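Local coordinates for protein epsin-1 (Saccharomyces cerevisiae, PDB 5LOZ) that binds phosphoinositide-rich membranes, ubiquitin and clathrin through its several parts and is required for endocytosis and actin localization, this chain being its ENTH domain, at residues A[58-61]-A[62-66]; A[40-43]-A[44-48]; A[19-23]-A[24-28]. All blocks are in the same frame, centred on the assembly; numbering follows the deposited sequence. Where two conformers were deposited one is given.

Contact 1: residues A[58-61]-A[62-66]; sequences RHIA and KALTV
I60 and L64, one helical turn apart, meet on the buried flank of helix 57-73, where I60 CG2 lies 4.2 Å from L64 CD1. The same pair is joined through the backbone: L64 N donates to I60 O over 3.0 Å. V109 of helix 106-121 touches both side chains, so helix 106-121 packs over this flank. A63 presents just a methyl group, its CB 3.3 Å from H59 O, and R49 and L50 of helix 36-50 pack on it. The looser, more open side is confined to R58, partly exposed, which sends its guanidinium away from the following turn. Its carbonyl belongs to the tight part: R58 O accepts from K62 N at 3.0 Å and has K62 CG at 3.1 Å. With CG beside the backbone N (chi1 -62°) and a bend at chi3, the buried K62 chain packs along that oxygen, and its NZ leaves the helix for a salt bridge to D17 and a hydrogen bond to S15 O. The charge of this buried lysine is therefore countered by D17, with S15 O as a second acceptor, both in the loop before helix 23-32, which probably favours the protonated form.

Contact 2: residues A[40-43]-A[44-48]; sequences FEIM and DMLDK
Torsions off the staggered positions at both chi1 (-107°) and chi2 (18°) of L46 bring its CD2 within contact of I42 CG2 and of M43, whose own chain bends at chi2 (-34°) and again at chi3. The outcome is measurable: I42 CG2 approaches L46 CD2 to 3.7 Å, the two side chains lying alongside and pointing the same way, while M43 brings its sulfur SD to 4.0 Å from that methyl and its chain passes L46 at a slant. L46 CB also rests 3.4 Å from I42 O, the oxygen that accepts L46 N at 3.0 Å. Backbone bonds of the same i to i+4 kind join D44 to F40, M45 to E41 and D47 to M43. On the exposed side, K48 NZ donates to D44 OD2 at 2.7 Å in a salt bridge, meeting the oxygen nearly in line with its C-O bond. E41 points away from this turn, and its OE1 is hydrogen-bonded to S4 OG. V66, I67 and L70 of helix 57-73 cover L46, L29 of helix 23-32 touches I42, and W81 of helix 76-84 touches M43. An amphipathic helix with one apolar flank buried against several others is characteristic of the all-helical ENTH superhelix.

Contact 3: residues A[19-23]-A[24-28]; sequences HQVSK and DSLIE
V21 CG1 sits 3.6 Å from L26 CG, the closest apolar approach between the loop and the first turn of helix 23-32, with the two side chains crossing at about a right angle. V21 places this methyl anti to its backbone N (chi1 -178°). L26 CG also lies 3.4 Å from S22 O, the carbonyl that accepts L26 N at 3.2 Å, so one leucine meets the loop through both backbone and side chain. Next along, K23 O accepts I27 N at 3.1 Å with an N-H...O angle of 171°, and K23 CG runs beside I27 CD1 at 4.0 Å. S22 is the N-cap: its OG, anti to the backbone N, takes a weak hydrogen bond from S25 N at 3.4 Å. Farther out, K62 and T65 of helix 57-73 back V21, and Y69 of that helix touches both L26 and I27. Replacing L26 with an alanine would probably open a gap beside V21 CG1 and take away the side-chain contact with Y69, weakening the fit of this helix start to helix 57-73. The fit of loop to helix thus rests more on the V21-L26 contact and the backbone bonds than on the cap, which satisfies the S25 amide weakly, consistent with an exposed helix start.

How the contacts relate
Along the chain the order is contact 3, contact 2, contact 1, all within the ENTH domain: contact 3 starts helix 23-32, contact 2 lies on helix 36-50 and contact 1 on helix 57-73. Helix 57-73 is the common neighbour. Centre to centre, contact 1 is about 12 Å from contact 2 and about 11 Å from contact 3, and it touches both: V66 CG1 reaches L46 CD2 at 3.8 Å, and K62 CB reaches V21 CG2 at 3.7 Å. Contacts 2 and 3 do not touch, their nearest atoms being about 6 Å apart. The centre of contact 1 lies about 5 Å from the chain centre, consistent with helix 57-73 being packed between its neighbours in the alpha-alpha superhelix.

Contact 1: residues A[58-61]-A[62-66]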
loop_
_atom_site.group_PDB
_atom_site.type_symbol
_atom_site.label_atom_id
_atom_site.label_comp_id
_atom_site.label_asym_id
_atom_site.label_seq_id
_atom_site.Cartn_x
_atom_site.Cartn_y
_atom_site.Cartn_z
ATOM N N ARG A 58 -6.916 8.828 4.943
ATOM C CA ARG A 58 -6.076 9.023 3.740
ATOM C C ARG A 58 -4.730 8.322 3.875
ATOM O O ARG A 58 -4.210 7.804 2.888
ATOM C CB ARG A 58 -5.915 10.492 3.349
ATOM C CG ARG A 58 -7.191 11.166 2.897
ATOM C CD ARG A 58 -7.028 12.671 2.819
ATOM N NE ARG A 58 -8.282 13.272 2.316
ATOM C CZ ARG A 58 -9.324 13.600 3.092
ATOM N NH1 ARG A 58 -9.267 13.377 4.387
ATOM N NH2 ARG A 58 -10.432 14.093 2.563
ATOM N N HIS A 59 -4.206 8.222 5.095
ATOM C CA HIS A 59 -3.013 7.482 5.335
ATOM C C HIS A 59 -3.215 6.032 4.935
ATOM O O HIS A 59 -2.369 5.435 4.274
ATOM C CB HIS A 59 -2.603 7.521 6.814
ATOM C CG HIS A 59 -2.006 8.808 7.267
ATOM N ND1 HIS A 59 -1.861 9.120 8.607
ATOM C CD2 HIS A 59 -1.584 9.894 6.581
ATOM C CE1 HIS A 59 -1.332 10.325 8.713
ATOM N NE2 HIS A 59 -1.151 10.815 7.504
ATOM N N ILE A 60 -4.352 5.495 5.342
ATOM C CA ILE A 60 -4.736 4.096 5.098
ATOM C C ILE A 60 -4.977 3.835 3.620
ATOM O O ILE A 60 -4.368 2.931 3.056
ATOM C CB ILE A 60 -6.031 3.713 5.897
ATOM C CG1 ILE A 60 -5.860 4.085 7.391
ATOM C CG2 ILE A 60 -6.353 2.274 5.708
ATOM C CD1 ILE A 60 -7.021 3.633 8.303
ATOM N N ALA A 61 -5.834 4.641 2.989
ATOM C CA ALA A 61 -6.095 4.523 1.569
ATOM C C ALA A 61 -4.806 4.527 0.752
ATOM O O ALA A 61 -4.627 3.673 -0.116
ATOM C CB ALA A 61 -7.024 5.638 1.104
ATOM N N LYS A 62 -3.917 5.488 1.012
ATOM C CA LYS A 62 -2.735 5.664 0.177
ATOM C C LYS A 62 -1.710 4.517 0.402
ATOM O O LYS A 62 -1.076 4.061 -0.541
ATOM C CB LYS A 62 -2.107 7.020 0.419
ATOM C CG LYS A 62 -3.021 8.176 0.054
ATOM C CD LYS A 62 -2.448 9.499 0.473
ATOM C CE LYS A 62 -1.442 10.039 -0.538
ATOM N NZ LYS A 62 -0.972 11.411 -0.161
ATOM N N ALA A 63 -1.598 4.065 1.637
ATOM C CA ALA A 63 -0.789 2.926 1.987
ATOM C C ALA A 63 -1.254 1.700 1.180
ATOM O O ALA A 63 -0.432 0.978 0.600
ATOM C CB ALA A 63 -0.846 2.637 3.454
ATOM N N LEU A 64 -2.566 1.510 1.088
ATOM C CA LEU A 64 -3.129 0.396 0.338
ATOM C C LEU A 64 -2.849 0.523 -1.120
ATOM O O LEU A 64 -2.590 -0.498 -1.804
ATOM C CB LEU A 64 -4.641 0.274 0.600
ATOM C CG LEU A 64 -5.103 -0.205 1.989
ATOM C CD1 LEU A 64 -6.627 0.011 2.164
ATOM C CD2 LEU A 64 -4.731 -1.697 2.235
ATOM N N THR A 65 -2.873 1.747 -1.640
ATOM C CA THR A 65 -2.493 2.034 -3.050
ATOM C C THR A 65 -1.027 1.708 -3.322
ATOM O O THR A 65 -0.695 1.104 -4.343
ATOM C CB THR A 65 -2.750 3.518 -3.442
ATOM O OG1 THR A 65 -4.133 3.816 -3.219
ATOM C CG2 THR A 65 -2.416 3.785 -4.870
ATOM N N VAL A 66 -0.159 2.107 -2.401
ATOM C CA VAL A 66 1.234 1.769 -2.487
ATOM C C VAL A 66 1.403 0.248 -2.451
ATOM O O VAL A 66 2.109 -0.316 -3.311
ATOM C CB VAL A 66 2.049 2.449 -1.367
ATOM C CG1 VAL A 66 3.462 1.987 -1.377
ATOM C CG2 VAL A 66 1.959 3.974 -1.512
#

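Contact 2: residues A[40-43]-A[44-48]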
loop_
_atom_site.group_PDB
_atom_site.type_symbol
_atom_site.label_atom_id
_atom_site.label_comp_id
_atom_site.label_asym_id
_atom_site.label_seq_id
_atom_site.Cartn_x
_atom_site.Cartn_y
_atom_site.Cartn_z
ATOM N N PHE A 40 12.543 -2.836 4.198
ATOM C CA PHE A 40 12.094 -2.832 5.584
ATOM C C PHE A 40 11.550 -1.459 6.007
ATOM O O PHE A 40 10.544 -1.383 6.718
ATOM C CB PHE A 40 13.211 -3.303 6.526
ATOM C CG PHE A 40 13.531 -4.787 6.401
ATOM C CD1 PHE A 40 12.707 -5.736 6.980
ATOM C CD2 PHE A 40 14.623 -5.220 5.681
ATOM C CE1 PHE A 40 12.995 -7.087 6.872
ATOM C CE2 PHE A 40 14.919 -6.556 5.564
ATOM C CZ PHE A 40 14.108 -7.495 6.166
ATOM N N GLU A 41 12.216 -0.389 5.612
ATOM C CA GLU A 41 11.731 0.961 5.982
ATOM C C GLU A 41 10.387 1.271 5.307
ATOM O O GLU A 41 9.493 1.783 5.930
ATOM C CB GLU A 41 12.744 2.030 5.633
ATOM C CG GLU A 41 14.029 1.892 6.472
ATOM C CD GLU A 41 15.103 2.845 6.042
ATOM O OE1 GLU A 41 14.884 3.547 5.033
ATOM O OE2 GLU A 41 16.165 2.889 6.698
ATOM N N ILE A 42 10.274 0.925 4.026
ATOM C CA ILE A 42 9.010 1.010 3.297
ATOM C C ILE A 42 7.883 0.189 3.963
ATOM O O ILE A 42 6.843 0.731 4.303
ATOM C CB ILE A 42 9.166 0.634 1.816
ATOM C CG1 ILE A 42 10.082 1.641 1.091
ATOM C CG2 ILE A 42 7.766 0.647 1.088
ATOM C CD1 ILE A 42 10.560 1.269 -0.275
ATOM N N MET A 43 8.123 -1.105 4.210
ATOM C CA MET A 43 7.068 -1.945 4.745
ATOM C C MET A 43 6.659 -1.538 6.149
ATOM O O MET A 43 5.483 -1.545 6.468
ATOM C CB MET A 43 7.408 -3.453 4.673
ATOM C CG MET A 43 7.650 -3.981 3.258
ATOM S SD MET A 43 6.653 -3.189 1.950
ATOM C CE MET A 43 5.123 -4.032 2.181
ATOM N N ASP A 44 7.626 -1.150 6.980
ATOM C CA ASP A 44 7.317 -0.717 8.348
ATOM C C ASP A 44 6.473 0.578 8.415
ATOM O O ASP A 44 5.546 0.658 9.239
ATOM C CB ASP A 44 8.563 -0.542 9.186
ATOM C CG ASP A 44 8.228 -0.219 10.649
ATOM O OD1 ASP A 44 7.712 -1.117 11.358
ATOM O OD2 ASP A 44 8.447 0.942 11.061
ATOM N N MET A 45 6.805 1.562 7.575
ATOM C CA MET A 45 6.008 2.805 7.509
ATOM C C MET A 45 4.601 2.511 6.960
ATOM O O MET A 45 3.624 3.009 7.457
ATOM C CB MET A 45 6.707 3.849 6.635
ATOM C CG MET A 45 5.935 5.205 6.546
ATOM S SD MET A 45 5.581 6.000 8.180
ATOM C CE MET A 45 7.091 5.624 8.989
ATOM N N LEU A 46 4.526 1.660 5.940
ATOM C CA LEU A 46 3.244 1.221 5.381
ATOM C C LEU A 46 2.383 0.538 6.425
ATOM O O LEU A 46 1.189 0.764 6.497
ATOM C CB LEU A 46 3.507 0.297 4.150
ATOM C CG LEU A 46 3.271 0.715 2.696
ATOM C CD1 LEU A 46 3.158 2.221 2.429
ATOM C CD2 LEU A 46 4.181 -0.036 1.720
ATOM N N ASP A 47 2.993 -0.287 7.280
ATOM C CA ASP A 47 2.266 -0.914 8.360
ATOM C C ASP A 47 1.715 0.100 9.369
ATOM O O ASP A 47 0.569 -0.013 9.795
ATOM C CB ASP A 47 3.135 -1.948 9.110
ATOM C CG ASP A 47 2.309 -2.796 10.121
ATOM O OD1 ASP A 47 1.159 -3.232 9.797
ATOM O OD2 ASP A 47 2.829 -3.045 11.225
ATOM N N LYS A 48 2.544 1.064 9.757
ATOM C CA LYS A 48 2.088 2.171 10.597
ATOM C C LYS A 48 0.914 2.938 9.997
ATOM O O LYS A 48 -0.020 3.258 10.690
ATOM C CB LYS A 48 3.236 3.139 10.916
ATOM C CG LYS A 48 4.242 2.563 11.915
ATOM C CD LYS A 48 5.566 3.275 11.856
ATOM C CE LYS A 48 6.517 2.752 12.933
ATOM N NZ LYS A 48 7.913 3.135 12.584
#

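Contact 3: residues A[19-23]-A[24-28]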
loop_
_atom_site.group_PDB
_atom_site.type_symbol
_atom_site.label_atom_id
_atom_site.label_comp_id
_atom_site.label_asym_id
_atom_site.label_seq_id
_atom_site.Cartn_x
_atom_site.Cartn_y
_atom_site.Cartn_z
ATOM N N HIS A 19 -6.102 11.713 -1.239
ATOM C CA HIS A 19 -5.886 10.235 -1.315
ATOM C C HIS A 19 -5.190 9.722 -2.587
ATOM O O HIS A 19 -4.816 8.563 -2.655
ATOM C CB HIS A 19 -7.158 9.448 -1.085
ATOM C CG HIS A 19 -8.176 9.563 -2.164
ATOM N ND1 HIS A 19 -8.099 8.864 -3.344
ATOM C CD2 HIS A 19 -9.338 10.272 -2.225
ATOM C CE1 HIS A 19 -9.151 9.144 -4.090
ATOM N NE2 HIS A 19 -9.920 10.004 -3.438
ATOM N N GLN A 20 -5.016 10.566 -3.597
ATOM C CA GLN A 20 -4.296 10.166 -4.800
ATOM C C GLN A 20 -2.790 10.107 -4.589
ATOM O O GLN A 20 -2.202 10.999 -4.052
ATOM C CB GLN A 20 -4.652 11.074 -5.955
ATOM C CG GLN A 20 -6.125 10.999 -6.374
ATOM C CD GLN A 20 -7.009 12.035 -5.654
ATOM O OE1 GLN A 20 -6.620 12.622 -4.641
ATOM N NE2 GLN A 20 -8.195 12.228 -6.153
ATOM N N VAL A 21 -2.173 9.003 -4.999
ATOM C CA VAL A 21 -0.727 8.819 -4.897
ATOM C C VAL A 21 -0.093 9.170 -6.253
ATOM O O VAL A 21 -0.585 8.762 -7.319
ATOM C CB VAL A 21 -0.375 7.368 -4.497
ATOM C CG1 VAL A 21 1.122 7.193 -4.348
ATOM C CG2 VAL A 21 -1.118 6.985 -3.198
ATOM N N SER A 22 0.963 9.969 -6.211
ATOM C CA SER A 22 1.722 10.302 -7.401
ATOM C C SER A 22 2.361 9.057 -8.084
ATOM O O SER A 22 2.885 8.131 -7.402
ATOM C CB SER A 22 2.822 11.312 -7.027
ATOM O OG SER A 22 3.972 11.202 -7.853
ATOM N N LYS A 23 2.334 9.054 -9.419
ATOM C CA LYS A 23 3.032 8.020 -10.208
ATOM C C LYS A 23 4.530 8.006 -9.919
ATOM O O LYS A 23 5.141 6.966 -9.801
ATOM C CB LYS A 23 2.809 8.258 -11.708
ATOM C CG LYS A 23 3.050 7.019 -12.571
ATOM C CD LYS A 23 2.943 7.340 -14.095
ATOM C CE LYS A 23 1.547 7.916 -14.483
ATOM N NZ LYS A 23 1.263 7.946 -15.968
ATOM N N ASP A 24 5.119 9.186 -9.830
ATOM C CA ASP A 24 6.505 9.361 -9.415
ATOM C C ASP A 24 6.845 8.489 -8.187
ATOM O O ASP A 24 7.822 7.699 -8.185
ATOM C CB ASP A 24 6.713 10.829 -8.987
ATOM C CG ASP A 24 7.387 11.652 -10.017
ATOM O OD1 ASP A 24 6.668 12.453 -10.670
ATOM O OD2 ASP A 24 8.638 11.517 -10.143
ATOM N N SER A 25 6.062 8.684 -7.126
ATOM C CA SER A 25 6.280 8.006 -5.850
ATOM C C SER A 25 6.169 6.484 -5.990
ATOM O O SER A 25 7.008 5.756 -5.481
ATOM C CB SER A 25 5.285 8.520 -4.795
ATOM O OG SER A 25 5.481 9.905 -4.578
ATOM N N LEU A 26 5.153 6.018 -6.697
ATOM C CA LEU A 26 4.942 4.609 -6.831
ATOM C C LEU A 26 6.117 3.910 -7.537
ATOM O O LEU A 26 6.562 2.863 -7.125
ATOM C CB LEU A 26 3.611 4.342 -7.527
ATOM C CG LEU A 26 2.348 4.789 -6.735
ATOM C CD1 LEU A 26 1.166 4.911 -7.648
ATOM C CD2 LEU A 26 2.018 3.825 -5.616
ATOM N N ILE A 27 6.579 4.490 -8.631
ATOM C CA ILE A 27 7.670 3.920 -9.405
ATOM C C ILE A 27 8.923 3.849 -8.559
ATOM O O ILE A 27 9.605 2.805 -8.514
ATOM C CB ILE A 27 7.917 4.737 -10.701
ATOM C CG1 ILE A 27 6.792 4.497 -11.705
ATOM C CG2 ILE A 27 9.309 4.413 -11.333
ATOM C CD1 ILE A 27 6.738 5.534 -12.728
ATOM N N GLU A 28 9.219 4.937 -7.842
ATOM C CA GLU A 28 10.390 4.948 -6.992
ATOM C C GLU A 28 10.271 3.950 -5.831
ATOM O O GLU A 28 11.239 3.326 -5.473
ATOM C CB GLU A 28 10.658 6.375 -6.482
ATOM C CG GLU A 28 12.085 6.567 -6.033
ATOM C CD GLU A 28 12.464 8.022 -5.747
ATOM O OE1 GLU A 28 13.533 8.219 -5.102
ATOM O OE2 GLU A 28 11.706 8.943 -6.156
#